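Local atomic coordinates of minor capsid protein (Cafeteriavirus-dependent mavirus, PDB entry 6G42), a protein that forms the pentons of the virophage capsid, in which five single jelly-roll subunits probably close each fivefold vertex. Residues P131-N136 against F142-T147; F56-I61 against L275-Y280. All coordinates share one frame; numbering follows the deposited sequence.

Contact 1: residues P131-N136 against F142-T147; sequences PVFSFN and FEITTT
V132 and T145 form a hydrogen-bonded antiparallel pair, with V132 N to T145 O at 3.0 Å and T145 N to V132 O at 2.9 Å. S134 and E143 make the next such pair, with S134 N 3.0 Å from E143 O. On the side of the sheet carrying these four residues, N136 ND2 donates to E143 OE2 over 3.1 Å. The acceptor lies close to the amide plane of N136, yet the donor sits 64° out of the carboxylate plane, and the amide and carboxylate planes stand 61° apart. E143 gets there with its chain extended from CA to CD (chi2 -177°).

The other side is apolar. F135 turns its edge to the face of F142, placing CD1 3.4 Å above the centre of that ring. F133 and F142 are nearly parallel but slid apart, touching at F133 CE1 and F142 CD2 (3.5 Å), while F133 CD2 rests on I144 CG1 at 3.7 Å. F133 and F135 also meet helix 106-120, and I144 meets strand 154-158. Consecutive antiparallel strands with a short link make this a beta hairpin, with F133, F135 and F142 clustered on one face; strand 187-189 extends the sheet beyond the second strand.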
loop_
_atom_site.group_PDB
_atom_site.type_symbol
_atom_site.label_atom_id
_atom_site.label_comp_id
_atom_site.label_asym_id
_atom_site.label_seq_id
_atom_site.Cartn_x
_atom_site.Cartn_y
_atom_site.Cartn_z
ATOM N N PRO C 131 -23.042 -22.262 -25.503
ATOM C CA PRO C 131 -22.370 -21.542 -24.412
ATOM C C PRO C 131 -22.130 -20.054 -24.711
ATOM O O PRO C 131 -21.926 -19.680 -25.871
ATOM C CB PRO C 131 -21.043 -22.297 -24.255
ATOM C CG PRO C 131 -20.785 -22.902 -25.585
ATOM C CD PRO C 131 -22.126 -23.194 -26.190
ATOM N N VAL C 132 -22.159 -19.231 -23.661
ATOM C CA VAL C 132 -21.947 -17.777 -23.772
ATOM C C VAL C 132 -20.635 -17.358 -23.091
ATOM O O VAL C 132 -20.514 -17.424 -21.864
ATOM C CB VAL C 132 -23.116 -16.972 -23.153
ATOM C CG1 VAL C 132 -22.897 -15.469 -23.320
ATOM C CG2 VAL C 132 -24.440 -17.381 -23.783
ATOM N N PHE C 133 -19.667 -16.926 -23.900
ATOM C CA PHE C 133 -18.445 -16.295 -23.404
ATOM C C PHE C 133 -18.718 -14.795 -23.261
ATOM O O PHE C 133 -19.298 -14.184 -24.161
ATOM C CB PHE C 133 -17.289 -16.546 -24.380
ATOM C CG PHE C 133 -15.934 -16.164 -23.841
ATOM C CD1 PHE C 133 -15.435 -14.884 -24.021
ATOM C CD2 PHE C 133 -15.153 -17.091 -23.166
ATOM C CE1 PHE C 133 -14.188 -14.527 -23.527
ATOM C CE2 PHE C 133 -13.903 -16.741 -22.670
ATOM C CZ PHE C 133 -13.419 -15.455 -22.851
ATOM N N SER C 134 -18.311 -14.208 -22.136
ATOM C CA SER C 134 -18.549 -12.782 -21.872
ATOM C C SER C 134 -17.505 -12.175 -20.937
ATOM O O SER C 134 -16.681 -12.883 -20.363
ATOM C CB SER C 134 -19.951 -12.572 -21.284
ATOM O OG SER C 134 -20.027 -13.054 -19.949
ATOM N N PHE C 135 -17.563 -10.850 -20.806
ATOM C CA PHE C 135 -16.714 -10.092 -19.890
ATOM C C PHE C 135 -17.570 -9.443 -18.813
ATOM O O PHE C 135 -18.496 -8.699 -19.117
ATOM C CB PHE C 135 -15.953 -9.003 -20.639
ATOM C CG PHE C 135 -15.053 -8.177 -19.758
ATOM C CD1 PHE C 135 -13.924 -8.743 -19.167
ATOM C CD2 PHE C 135 -15.328 -6.830 -19.517
ATOM C CE1 PHE C 135 -13.093 -7.983 -18.356
ATOM C CE2 PHE C 135 -14.498 -6.064 -18.708
ATOM C CZ PHE C 135 -13.378 -6.641 -18.127
ATOM N N ASN C 136 -17.238 -9.718 -17.559
ATOM C CA ASN C 136 -17.917 -9.115 -16.424
ATOM C C ASN C 136 -17.304 -7.740 -16.111
ATOM O O ASN C 136 -16.155 -7.660 -15.679
ATOM C CB ASN C 136 -17.799 -10.052 -15.221
ATOM C CG ASN C 136 -18.780 -9.717 -14.107
ATOM O OD1 ASN C 136 -19.117 -8.555 -13.878
ATOM N ND2 ASN C 136 -19.238 -10.743 -13.401
ATOM N N PHE C 142 -13.400 -12.620 -17.185
ATOM C CA PHE C 142 -14.240 -13.224 -18.214
ATOM C C PHE C 142 -14.964 -14.442 -17.650
ATOM O O PHE C 142 -14.407 -15.179 -16.827
ATOM C CB PHE C 142 -13.408 -13.609 -19.436
ATOM C CG PHE C 142 -12.881 -12.429 -20.200
ATOM C CD1 PHE C 142 -11.700 -11.807 -19.812
ATOM C CD2 PHE C 142 -13.567 -11.931 -21.308
ATOM C CE1 PHE C 142 -11.209 -10.713 -20.514
ATOM C CE2 PHE C 142 -13.080 -10.836 -22.014
ATOM C CZ PHE C 142 -11.899 -10.225 -21.616
ATOM N N GLU C 143 -16.203 -14.637 -18.103
ATOM C CA GLU C 143 -17.080 -15.710 -17.620
ATOM C C GLU C 143 -17.586 -16.570 -18.773
ATOM O O GLU C 143 -17.790 -16.074 -19.883
ATOM C CB GLU C 143 -18.288 -15.119 -16.890
ATOM C CG GLU C 143 -17.946 -14.248 -15.696
ATOM C CD GLU C 143 -19.182 -13.753 -14.973
ATOM O OE1 GLU C 143 -20.100 -13.229 -15.636
ATOM O OE2 GLU C 143 -19.233 -13.868 -13.733
ATOM N N ILE C 144 -17.796 -17.855 -18.490
ATOM C CA ILE C 144 -18.431 -18.787 -19.423
ATOM C C ILE C 144 -19.713 -19.280 -18.766
ATOM O O ILE C 144 -19.673 -19.834 -17.664
ATOM C CB ILE C 144 -17.508 -19.977 -19.774
ATOM C CG1 ILE C 144 -16.302 -19.491 -20.586
ATOM C CG2 ILE C 144 -18.249 -21.038 -20.581
ATOM C CD1 ILE C 144 -15.103 -20.413 -20.527
ATOM N N THR C 145 -20.839 -19.064 -19.447
ATOM C CA THR C 145 -22.156 -19.519 -18.988
ATOM C C THR C 145 -22.591 -20.734 -19.807
ATOM O O THR C 145 -22.446 -20.747 -21.032
ATOM C CB THR C 145 -23.202 -18.397 -19.090
ATOM O OG1 THR C 145 -22.763 -17.280 -18.311
ATOM C CG2 THR C 145 -24.571 -18.856 -18.576
ATOM N N THR C 146 -23.139 -21.734 -19.113
ATOM C CA THR C 146 -23.449 -23.045 -19.697
ATOM C C THR C 146 -24.643 -23.713 -19.015
ATOM O O THR C 146 -24.927 -23.450 -17.845
ATOM C CB THR C 146 -22.241 -24.008 -19.593
ATOM O OG1 THR C 146 -21.590 -23.838 -18.328
ATOM C CG2 THR C 146 -21.238 -23.753 -20.703
ATOM N N THR C 147 -25.334 -24.577 -19.763
ATOM C CA THR C 147 -26.387 -25.447 -19.217
ATOM C C THR C 147 -25.786 -26.782 -18.783
ATOM O O THR C 147 -24.679 -27.143 -19.202
ATOM C CB THR C 147 -27.503 -25.734 -20.239
ATOM O OG1 THR C 147 -26.956 -26.404 -21.384
ATOM C CG2 THR C 147 -28.189 -24.439 -20.678
#

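Contact 2: residues F56-I61 against L275-Y280; sequences FHLHKI and LSFTIY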
loop_
_atom_site.group_PDB
_atom_site.type_symbol
_atom_site.label_atom_id
_atom_site.label_comp_id
_atom_site.label_asym_id
_atom_site.label_seq_id
_atom_site.Cartn_x
_atom_site.Cartn_y
_atom_site.Cartn_z
ATOM N N PHE C 56 5.459 14.142 -14.918
ATOM C CA PHE C 56 4.516 14.468 -15.988
ATOM C C PHE C 56 3.088 14.048 -15.637
ATOM O O PHE C 56 2.865 13.288 -14.690
ATOM C CB PHE C 56 4.967 13.929 -17.363
ATOM C CG PHE C 56 4.924 12.428 -17.512
ATOM C CD1 PHE C 56 3.726 11.769 -17.781
ATOM C CD2 PHE C 56 6.095 11.681 -17.467
ATOM C CE1 PHE C 56 3.693 10.391 -17.944
ATOM C CE2 PHE C 56 6.069 10.304 -17.638
ATOM C CZ PHE C 56 4.867 9.657 -17.878
ATOM N N HIS C 57 2.136 14.574 -16.407
ATOM C CA HIS C 57 0.717 14.253 -16.251
ATOM C C HIS C 57 0.023 14.234 -17.614
ATOM O O HIS C 57 -0.022 15.246 -18.299
ATOM C CB HIS C 57 0.057 15.262 -15.307
ATOM C CG HIS C 57 -1.298 14.857 -14.806
ATOM N ND1 HIS C 57 -1.752 13.556 -14.797
ATOM C CD2 HIS C 57 -2.287 15.595 -14.255
ATOM C CE1 HIS C 57 -2.965 13.517 -14.279
ATOM N NE2 HIS C 57 -3.313 14.741 -13.941
ATOM N N LEU C 58 -0.479 13.069 -18.010
ATOM C CA LEU C 58 -1.184 12.901 -19.280
ATOM C C LEU C 58 -2.673 12.894 -18.960
ATOM O O LEU C 58 -3.286 11.842 -18.763
ATOM C CB LEU C 58 -0.753 11.605 -19.984
ATOM C CG LEU C 58 0.749 11.289 -19.977
ATOM C CD1 LEU C 58 1.011 9.976 -20.691
ATOM C CD2 LEU C 58 1.583 12.404 -20.593
ATOM N N HIS C 59 -3.244 14.093 -18.883
ATOM C CA HIS C 59 -4.602 14.263 -18.375
ATOM C C HIS C 59 -5.662 14.285 -19.462
ATOM O O HIS C 59 -5.697 15.194 -20.275
ATOM C CB HIS C 59 -4.673 15.546 -17.561
ATOM C CG HIS C 59 -5.900 15.659 -16.727
ATOM N ND1 HIS C 59 -6.376 14.619 -15.961
ATOM C CD2 HIS C 59 -6.744 16.697 -16.527
ATOM C CE1 HIS C 59 -7.466 15.010 -15.327
ATOM N NE2 HIS C 59 -7.706 16.268 -15.650
ATOM N N LYS C 60 -6.554 13.293 -19.409
ATOM C CA LYS C 60 -7.594 13.059 -20.413
ATOM C C LYS C 60 -7.026 12.710 -21.793
ATOM O O LYS C 60 -7.009 13.525 -22.729
ATOM C CB LYS C 60 -8.603 14.203 -20.475
ATOM C CG LYS C 60 -9.104 14.579 -19.100
ATOM C CD LYS C 60 -10.228 15.581 -19.163
ATOM C CE LYS C 60 -10.465 16.169 -17.789
ATOM N NZ LYS C 60 -11.670 17.029 -17.803
ATOM N N ILE C 61 -6.567 11.464 -21.872
ATOM C CA ILE C 61 -6.109 10.835 -23.108
ATOM C C ILE C 61 -6.850 9.522 -23.305
ATOM O O ILE C 61 -7.549 9.061 -22.399
ATOM C CB ILE C 61 -4.607 10.528 -23.057
ATOM C CG1 ILE C 61 -4.299 9.553 -21.914
ATOM C CG2 ILE C 61 -3.819 11.817 -22.889
ATOM C CD1 ILE C 61 -2.950 8.908 -22.042
ATOM N N LEU C 275 10.251 18.037 -27.460
ATOM C CA LEU C 275 9.866 16.861 -26.677
ATOM C C LEU C 275 8.587 16.305 -27.282
ATOM O O LEU C 275 7.684 17.072 -27.632
ATOM C CB LEU C 275 9.607 17.217 -25.212
ATOM C CG LEU C 275 10.776 17.777 -24.407
ATOM C CD1 LEU C 275 10.297 18.292 -23.062
ATOM C CD2 LEU C 275 11.844 16.722 -24.209
ATOM N N SER C 276 8.515 14.979 -27.400
ATOM C CA SER C 276 7.283 14.305 -27.812
ATOM C C SER C 276 7.081 13.003 -27.056
ATOM O O SER C 276 8.045 12.362 -26.645
ATOM C CB SER C 276 7.267 14.055 -29.326
ATOM O OG SER C 276 8.518 13.599 -29.782
ATOM N N PHE C 277 5.810 12.631 -26.893
ATOM C CA PHE C 277 5.398 11.412 -26.194
ATOM C C PHE C 277 5.079 10.288 -27.187
ATOM O O PHE C 277 4.346 10.484 -28.159
ATOM C CB PHE C 277 4.182 11.697 -25.299
ATOM C CG PHE C 277 4.518 12.452 -24.037
ATOM C CD1 PHE C 277 4.769 13.825 -24.071
ATOM C CD2 PHE C 277 4.589 11.792 -22.815
ATOM C CE1 PHE C 277 5.083 14.519 -22.910
ATOM C CE2 PHE C 277 4.898 12.483 -21.651
ATOM C CZ PHE C 277 5.143 13.845 -21.694
ATOM N N THR C 278 5.628 9.109 -26.916
ATOM C CA THR C 278 5.541 7.964 -27.811
ATOM C C THR C 278 5.184 6.722 -27.008
ATOM O O THR C 278 5.715 6.512 -25.916
ATOM C CB THR C 278 6.891 7.708 -28.496
ATOM O OG1 THR C 278 7.433 8.939 -28.991
ATOM C CG2 THR C 278 6.728 6.750 -29.648
ATOM N N ILE C 279 4.301 5.902 -27.570
ATOM C CA ILE C 279 3.849 4.668 -26.948
ATOM C C ILE C 279 4.553 3.507 -27.644
ATOM O O ILE C 279 4.509 3.413 -28.868
ATOM C CB ILE C 279 2.315 4.488 -27.091
ATOM C CG1 ILE C 279 1.560 5.699 -26.533
ATOM C CG2 ILE C 279 1.838 3.229 -26.367
ATOM C CD1 ILE C 279 0.143 5.826 -27.057
ATOM N N TYR C 280 5.182 2.630 -26.863
ATOM C CA TYR C 280 5.731 1.355 -27.365
ATOM C C TYR C 280 4.803 0.208 -26.999
ATOM O O TYR C 280 4.459 0.053 -25.832
ATOM C CB TYR C 280 7.117 1.089 -26.770
ATOM C CG TYR C 280 8.206 1.863 -27.458
ATOM C CD1 TYR C 280 8.420 3.206 -27.168
ATOM C CD2 TYR C 280 9.007 1.263 -28.423
ATOM C CE1 TYR C 280 9.409 3.931 -27.812
ATOM C CE2 TYR C 280 9.997 1.977 -29.077
ATOM C CZ TYR C 280 10.200 3.310 -28.768
ATOM O OH TYR C 280 11.191 4.016 -29.415
#
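F56 and F277 meet as an edge-to-face aromatic pair, with ring centroids 5.6 Å apart and planes at 75°. The edge belongs to F277: its CE2 stands 4.1 Å above the plane of the F56 ring, displaced from the centre toward the rim. On the F56 side, CG and CD1 are the nearest atoms. F56 presents that face with its CG placed between its own backbone N and carbonyl carbon (chi1 69°), on a CB that points toward 275-280.

The aliphatic contact is made by one branch of L58. Its CD2 methyl lies 3.5 Å from F277 CE2 and 3.8 Å from F277 CD2, approaching the ring obliquely, so F277 CE2 touches both F56 and L58. V32, L289, I206 and L299 also pack on F277.

The backbones remain well separated: the closest CA pair, L58 and F277, is 9.7 Å apart, and the segments share side-chain packing without backbone pairing. With strand 49-62 in one antiparallel sheet and strand 272-281 in another, this is the sheet-to-sheet packing expected inside the sandwich of a single jelly-roll.

Backbone bonding runs within each sheet instead: F56 and L58 pair with F253 and I251, and K60 and I61 together face N249 in a G1 beta bulge, where strand 49-62 turns a corner.

H57, H59 and K60 also reach a neighbouring subunit: H57 NE2 hydrogen-bonds to the hydroxyl of Y282 of that subunit, whose ring stacks with H59, and K60 NZ forms a salt bridge with D165 of the same neighbour and a hydrogen bond with its F197 O.

Overall arrangement
The two contacts belong to different parts of the subunit, on opposite sides of the chain's centre: the centre of contact 1 lies about 25 Å from it and that of contact 2 about 13 Å. Their own centres are 36 Å apart and their nearest atoms about 17 Å, so neither touches the other. In sequence, both segments of contact 1 fall between F56-I61 and L275-Y280, and its strands form a sheet separate from the two joined by contact 2. This is consistent with a smaller domain inserted into the jelly-roll. The surroundings differ too: no other chain touches the segments of contact 1, whereas F56-I61 reaches a second subunit of the five-chain assembly.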